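Elongation factor G (Thermus thermophilus, PDB 2DY1) binds GTP together with a magnesium ion and probably acts as a GTPase in the elongation stage of protein synthesis. Local coordinates at residues A[285-291]-A[356-362]; A[325-331]-A[346-351]. One frame throughout, in Å; residues are numbered along the deposited sequence.

Interaction 1 (A[285-291]-A[356-362]); sequences LAKVFKV and LHRGMVL
Val288 sets both of its methyl branches against the turn made by 356-362. Val288 CG1 is anti to the backbone N (chi1 174°) and lies 3.4 Å from His357 O. Val288 CG2 lies anti to the carbonyl carbon, beside the backbone N, and meets Met360 CB at 4.1 Å. Val288 CG2 also packs, a little farther off, near Leu356 CB and Leu362 CD1. The Val288 backbone is held by the same turn. Val288 N bonds to Met360 O at 2.9 Å, in the carbonyl plane. Val288 O receives Gly359 N at 2.7 Å. His357 to Met360 form a type II beta turn. Gly359 has a positive phi (93°), where a CB would be jammed against the preceding carbonyl oxygen.

Lys287 runs fully extended past this glycine, with Lys287 CE 3.7 Å from Gly359 O. Its NZ goes on to Glu96 and to Pro374 O. On the same face, the side chains of Val361 and Leu285 cross obliquely, with Val361 CG1 4.0 Å from Leu285 CD1. Ala286 and Leu362 share the other face, and their backbones exchange two hydrogen bonds.

Arg358 stretches from CG to NE alongside the Phe289 carbonyl. The guanidinium is tilted to that oxygen. A water joins the two, 3.0 Å from Arg358 NE and 2.7 Å from Phe289 O. Arg358 NH2 bonds to Gly89 O in the GTP-binding domain. A leucine in place of Arg358 has no side-chain N-H, which would probably leave Gly89 O without this donor and the bridging water without one of its mates.

The pairs Ala286-Leu362 and Lys287-Val361 make a short antiparallel ladder. It places 361-363 as an edge strand on 285-294, in the beta barrel that is characteristic of domain 2 of elongation factor G.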
loop_
_atom_site.group_PDB
_atom_site.type_symbol
_atom_site.label_atom_id
_atom_site.label_comp_id
_atom_site.label_asym_id
_atom_site.label_seq_id
_atom_site.Cartn_x
_atom_site.Cartn_y
_atom_site.Cartn_z
ATOM N N LEU A 285 16.511 3.135 -19.837
ATOM C CA LEU A 285 16.307 3.265 -18.393
ATOM C C LEU A 285 14.939 2.654 -18.205
ATOM O O LEU A 285 13.992 3.047 -18.880
ATOM C CB LEU A 285 16.283 4.721 -17.934
ATOM C CG LEU A 285 15.897 4.917 -16.454
ATOM C CD1 LEU A 285 16.915 4.235 -15.523
ATOM C CD2 LEU A 285 15.793 6.404 -16.156
ATOM N N ALA A 286 14.857 1.663 -17.321
ATOM C CA ALA A 286 13.603 0.951 -17.077
ATOM C C ALA A 286 13.500 0.508 -15.625
ATOM O O ALA A 286 14.465 0.548 -14.859
ATOM C CB ALA A 286 13.527 -0.281 -17.979
ATOM N N LYS A 287 12.315 0.054 -15.250
ATOM C CA LYS A 287 12.114 -0.406 -13.890
ATOM C C LYS A 287 11.024 -1.473 -13.859
ATOM O O LYS A 287 10.064 -1.390 -14.621
ATOM C CB LYS A 287 11.698 0.776 -13.008
ATOM C CG LYS A 287 11.474 0.419 -11.568
ATOM C CD LYS A 287 11.332 1.679 -10.705
ATOM C CE LYS A 287 11.107 1.314 -9.260
ATOM N NZ LYS A 287 11.087 2.515 -8.392
ATOM N N VAL A 288 11.187 -2.475 -12.995
ATOM C CA VAL A 288 10.165 -3.524 -12.841
ATOM C C VAL A 288 9.188 -2.894 -11.835
ATOM O O VAL A 288 9.532 -2.726 -10.663
ATOM C CB VAL A 288 10.773 -4.795 -12.225
ATOM C CG1 VAL A 288 9.684 -5.824 -11.941
ATOM C CG2 VAL A 288 11.805 -5.404 -13.191
ATOM N N PHE A 289 7.982 -2.533 -12.288
ATOM C CA PHE A 289 7.035 -1.882 -11.379
ATOM C C PHE A 289 6.079 -2.843 -10.712
ATOM O O PHE A 289 5.430 -2.491 -9.742
ATOM C CB PHE A 289 6.268 -0.743 -12.086
ATOM C CG PHE A 289 5.282 -1.200 -13.115
ATOM C CD1 PHE A 289 3.930 -1.369 -12.778
ATOM C CD2 PHE A 289 5.688 -1.411 -14.435
ATOM C CE1 PHE A 289 2.991 -1.744 -13.781
ATOM C CE2 PHE A 289 4.781 -1.779 -15.420
ATOM C CZ PHE A 289 3.428 -1.945 -15.095
ATOM N N LYS A 290 5.968 -4.039 -11.269
ATOM C CA LYS A 290 5.130 -5.075 -10.643
ATOM C C LYS A 290 5.505 -6.436 -11.172
ATOM O O LYS A 290 6.156 -6.570 -12.225
ATOM C CB LYS A 290 3.625 -4.844 -10.881
ATOM C CG LYS A 290 3.176 -5.059 -12.307
ATOM C CD LYS A 290 1.650 -5.146 -12.455
ATOM C CE LYS A 290 1.159 -6.560 -12.099
ATOM N NZ LYS A 290 -0.332 -6.614 -11.866
ATOM N N VAL A 291 5.037 -7.456 -10.460
ATOM C CA VAL A 291 5.328 -8.829 -10.823
ATOM C C VAL A 291 4.069 -9.670 -10.658
ATOM O O VAL A 291 3.281 -9.415 -9.741
ATOM C CB VAL A 291 6.404 -9.410 -9.871
ATOM C CG1 VAL A 291 6.489 -10.929 -10.022
ATOM C CG2 VAL A 291 7.776 -8.779 -10.179
ATOM N N LEU A 356 13.829 -11.424 -11.572
ATOM C CA LEU A 356 13.499 -9.991 -11.656
ATOM C C LEU A 356 12.427 -9.663 -10.624
ATOM O O LEU A 356 11.328 -10.205 -10.681
ATOM C CB LEU A 356 12.977 -9.642 -13.053
ATOM C CG LEU A 356 13.981 -9.812 -14.202
ATOM C CD1 LEU A 356 13.322 -9.491 -15.547
ATOM C CD2 LEU A 356 15.181 -8.901 -13.944
ATOM N N HIS A 357 12.750 -8.755 -9.707
ATOM C CA HIS A 357 11.845 -8.406 -8.618
ATOM C C HIS A 357 11.281 -7.010 -8.694
ATOM O O HIS A 357 11.870 -6.118 -9.314
ATOM C CB HIS A 357 12.595 -8.580 -7.303
ATOM C CG HIS A 357 13.318 -9.889 -7.197
ATOM N ND1 HIS A 357 12.664 -11.106 -7.156
ATOM C CD2 HIS A 357 14.642 -10.173 -7.148
ATOM C CE1 HIS A 357 13.556 -12.079 -7.086
ATOM N NE2 HIS A 357 14.764 -11.541 -7.079
ATOM N N ARG A 358 10.149 -6.797 -8.027
ATOM C CA ARG A 358 9.536 -5.480 -8.023
ATOM C C ARG A 358 10.547 -4.448 -7.515
ATOM O O ARG A 358 11.232 -4.691 -6.516
ATOM C CB ARG A 358 8.312 -5.475 -7.099
ATOM C CG ARG A 358 7.509 -4.164 -7.094
ATOM C CD ARG A 358 6.329 -4.265 -6.101
ATOM N NE ARG A 358 5.430 -3.106 -6.147
ATOM C CZ ARG A 358 5.676 -1.913 -5.600
ATOM N NH1 ARG A 358 6.808 -1.683 -4.942
ATOM N NH2 ARG A 358 4.778 -0.935 -5.719
ATOM N N GLY A 359 10.632 -3.311 -8.213
ATOM C CA GLY A 359 11.509 -2.228 -7.806
ATOM C C GLY A 359 12.893 -2.214 -8.428
ATOM O O GLY A 359 13.654 -1.248 -8.260
ATOM N N MET A 360 13.217 -3.278 -9.138
ATOM C CA MET A 360 14.525 -3.422 -9.778
ATOM C C MET A 360 14.677 -2.442 -10.941
ATOM O O MET A 360 13.807 -2.342 -11.812
ATOM C CB MET A 360 14.648 -4.861 -10.275
ATOM C CG MET A 360 16.033 -5.339 -10.607
ATOM S SD MET A 360 15.913 -7.121 -10.828
ATOM C CE MET A 360 15.667 -7.589 -9.389
ATOM N N VAL A 361 15.799 -1.726 -10.962
ATOM C CA VAL A 361 16.082 -0.765 -12.023
ATOM C C VAL A 361 16.965 -1.440 -13.071
ATOM O O VAL A 361 17.826 -2.272 -12.742
ATOM C CB VAL A 361 16.797 0.466 -11.431
ATOM C CG1 VAL A 361 17.021 1.528 -12.523
ATOM C CG2 VAL A 361 15.948 1.049 -10.280
ATOM N N LEU A 362 16.715 -1.130 -14.341
ATOM C CA LEU A 362 17.490 -1.706 -15.434
ATOM C C LEU A 362 17.995 -0.558 -16.293
ATOM O O LEU A 362 17.308 0.444 -16.479
ATOM C CB LEU A 362 16.610 -2.641 -16.265
ATOM C CG LEU A 362 15.865 -3.668 -15.409
ATOM C CD1 LEU A 362 14.628 -4.154 -16.149
ATOM C CD2 LEU A 362 16.779 -4.793 -15.062
HETATM O O HOH W 1 3.266 -2.495 -8.148
#

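Interaction 2 (A[325-331]-A[346-351])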
loop_
_atom_site.group_PDB
_atom_site.type_symbol
_atom_site.label_atom_id
_atom_site.label_comp_id
_atom_site.label_asym_id
_atom_site.label_seq_id
_atom_site.Cartn_x
_atom_site.Cartn_y
_atom_site.Cartn_z
ATOM N N LEU A 325 16.881 -10.022 -23.296
ATOM C CA LEU A 325 15.490 -10.048 -23.759
ATOM C C LEU A 325 15.445 -10.568 -25.187
ATOM O O LEU A 325 15.331 -9.805 -26.134
ATOM C CB LEU A 325 14.912 -8.625 -23.700
ATOM C CG LEU A 325 14.875 -7.948 -22.320
ATOM C CD1 LEU A 325 14.343 -6.526 -22.436
ATOM C CD2 LEU A 325 14.001 -8.761 -21.376
ATOM N N PRO A 326 15.546 -11.895 -25.359
ATOM C CA PRO A 326 15.517 -12.470 -26.704
ATOM C C PRO A 326 14.211 -12.186 -27.442
ATOM O O PRO A 326 14.187 -12.085 -28.675
ATOM C CB PRO A 326 15.776 -13.960 -26.448
ATOM C CG PRO A 326 15.254 -14.173 -25.067
ATOM C CD PRO A 326 15.710 -12.934 -24.331
ATOM N N HIS A 327 13.133 -12.045 -26.677
ATOM C CA HIS A 327 11.827 -11.721 -27.244
ATOM C C HIS A 327 11.252 -10.573 -26.429
ATOM O O HIS A 327 11.456 -10.492 -25.212
ATOM C CB HIS A 327 10.871 -12.917 -27.165
ATOM C CG HIS A 327 11.323 -14.106 -27.952
ATOM N ND1 HIS A 327 11.099 -14.232 -29.306
ATOM C CD2 HIS A 327 12.032 -15.199 -27.584
ATOM C CE1 HIS A 327 11.656 -15.349 -29.740
ATOM N NE2 HIS A 327 12.230 -15.953 -28.715
ATOM N N LEU A 328 10.561 -9.672 -27.109
ATOM C CA LEU A 328 9.928 -8.536 -26.449
ATOM C C LEU A 328 8.428 -8.781 -26.483
ATOM O O LEU A 328 7.893 -9.144 -27.526
ATOM C CB LEU A 328 10.235 -7.239 -27.199
ATOM C CG LEU A 328 11.728 -6.885 -27.315
ATOM C CD1 LEU A 328 11.871 -5.589 -28.078
ATOM C CD2 LEU A 328 12.363 -6.753 -25.931
ATOM N N TYR A 329 7.758 -8.584 -25.344
ATOM C CA TYR A 329 6.309 -8.777 -25.288
ATOM C C TYR A 329 5.643 -7.614 -24.588
ATOM O O TYR A 329 6.175 -7.116 -23.597
ATOM C CB TYR A 329 5.940 -10.016 -24.466
ATOM C CG TYR A 329 6.538 -11.310 -24.928
ATOM C CD1 TYR A 329 5.942 -12.045 -25.942
ATOM C CD2 TYR A 329 7.713 -11.788 -24.359
ATOM C CE1 TYR A 329 6.513 -13.239 -26.386
ATOM C CE2 TYR A 329 8.284 -12.972 -24.786
ATOM C CZ TYR A 329 7.677 -13.687 -25.802
ATOM O OH TYR A 329 8.253 -14.861 -26.222
ATOM N N VAL A 330 4.487 -7.210 -25.100
ATOM C CA VAL A 330 3.689 -6.157 -24.479
ATOM C C VAL A 330 2.513 -6.914 -23.871
ATOM O O VAL A 330 1.903 -7.761 -24.524
ATOM C CB VAL A 330 3.159 -5.149 -25.507
ATOM C CG1 VAL A 330 2.088 -4.303 -24.874
ATOM C CG2 VAL A 330 4.305 -4.235 -26.005
ATOM N N PRO A 331 2.171 -6.609 -22.611
ATOM C CA PRO A 331 1.054 -7.296 -21.958
ATOM C C PRO A 331 -0.296 -6.645 -22.217
ATOM O O PRO A 331 -0.400 -5.431 -22.377
ATOM C CB PRO A 331 1.420 -7.233 -20.487
ATOM C CG PRO A 331 2.181 -5.946 -20.371
ATOM C CD PRO A 331 2.938 -5.786 -21.663
ATOM N N PHE A 346 6.789 2.271 -23.599
ATOM C CA PHE A 346 6.300 0.894 -23.608
ATOM C C PHE A 346 6.361 0.272 -22.227
ATOM O O PHE A 346 7.184 0.636 -21.373
ATOM C CB PHE A 346 7.174 -0.000 -24.510
ATOM C CG PHE A 346 6.724 -0.081 -25.934
ATOM C CD1 PHE A 346 6.569 1.071 -26.699
ATOM C CD2 PHE A 346 6.448 -1.325 -26.522
ATOM C CE1 PHE A 346 6.148 0.998 -28.024
ATOM C CE2 PHE A 346 6.021 -1.414 -27.850
ATOM C CZ PHE A 346 5.870 -0.252 -28.606
ATOM N N VAL A 347 5.452 -0.682 -22.024
ATOM C CA VAL A 347 5.459 -1.506 -20.842
ATOM C C VAL A 347 5.641 -2.889 -21.444
ATOM O O VAL A 347 4.955 -3.261 -22.396
ATOM C CB VAL A 347 4.139 -1.447 -20.063
ATOM C CG1 VAL A 347 4.105 -2.585 -19.033
ATOM C CG2 VAL A 347 4.043 -0.092 -19.352
ATOM N N LEU A 348 6.622 -3.620 -20.930
ATOM C CA LEU A 348 6.901 -4.958 -21.419
ATOM C C LEU A 348 6.611 -6.003 -20.371
ATOM O O LEU A 348 6.716 -5.735 -19.176
ATOM C CB LEU A 348 8.375 -5.080 -21.794
ATOM C CG LEU A 348 8.856 -4.146 -22.912
ATOM C CD1 LEU A 348 10.364 -4.333 -23.078
ATOM C CD2 LEU A 348 8.151 -4.455 -24.207
ATOM N N GLY A 349 6.250 -7.201 -20.824
ATOM C CA GLY A 349 6.040 -8.301 -19.898
ATOM C C GLY A 349 7.185 -9.256 -20.193
ATOM O O GLY A 349 7.327 -9.689 -21.338
ATOM N N VAL A 350 7.992 -9.576 -19.191
ATOM C CA VAL A 350 9.144 -10.472 -19.369
ATOM C C VAL A 350 8.818 -11.817 -18.723
ATOM O O VAL A 350 8.688 -11.888 -17.510
ATOM C CB VAL A 350 10.404 -9.863 -18.678
ATOM C CG1 VAL A 350 11.620 -10.757 -18.880
ATOM C CG2 VAL A 350 10.684 -8.472 -19.242
ATOM N N PRO A 351 8.659 -12.887 -19.526
ATOM C CA PRO A 351 8.352 -14.212 -18.956
ATOM C C PRO A 351 9.599 -14.889 -18.391
ATOM O O PRO A 351 10.713 -14.416 -18.612
ATOM C CB PRO A 351 7.753 -14.957 -20.140
ATOM C CG PRO A 351 8.580 -14.440 -21.283
ATOM C CD PRO A 351 8.607 -12.930 -20.999
HETATM O O HOH W 2 9.335 -8.564 -22.937
#
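Tyr329 and Gly349 carry the polar part of this contact. Gly349 N gives a hydrogen bond to Tyr329 O at 2.8 Å, with the donor 36° out of the carbonyl plane. Leu348 closes over the same oxygen, and Leu348 CD2 lies 3.4 Å from Tyr329 O. The return bond of a regular antiparallel pair is replaced by a water. This water accepts from Tyr329 N at 2.9 Å and donates to Gly349 O at 2.8 Å. Gly349 O also lies at the edge of the Tyr329 ring, near its plane. Two residues further along, the pattern stops at Pro331, which has no N-H; Pro331 CD sits 3.3 Å from Val347 O. That carbonyl is buried and has no polar partner in the model.

The short segments of the two strands run at 112° to each other. Strand 323-332 belongs to one antiparallel sheet, and 347-350 is the edge strand of another. The crossing thus joins the two sheets of the domain 2 beta barrel, with one direct backbone bond instead of a continuous ladder.

The remaining side-chain contacts are apolar, and several meet at about a right angle. The Tyr329 ring stands across Pro351, with Tyr329 CD2 3.7 Å from Pro351 CD. Val330 turns CG2 anti to its carbonyl carbon, which brings Val330 CG2 3.7 Å from Phe346 CD2. Leu325 CD2 fits against both methyls of Val350, at 4.0 Å from Val350 CG1 and from Val350 CG2. Pro331 CG meets Val347 CG1, and Leu328 CD2 meets Leu348 CD1. Strands 65-71 and 74-80 of the GTP-binding domain cover part of this surface: Phe77 touches Val330 and Phe346, and Val66 touches Pro331 and Val347.

Both contacts lie in domain 2. The chain enters at 285-291 and continues into strand 298-307, the next strand of the same sheet. It then builds a second antiparallel sheet, which includes 325-331. Strand 335-343 follows, and the chain returns at 346-351. There interaction 2 closes a short loop and ties the second sheet to the edge of the first. The chain then reaches 356-362, where interaction 1 closes the longer loop on the opposite edge of the first sheet. Interaction 2 is therefore nested inside interaction 1. The two touch where Phe289 packs on Val347 and Leu356 packs on Val350.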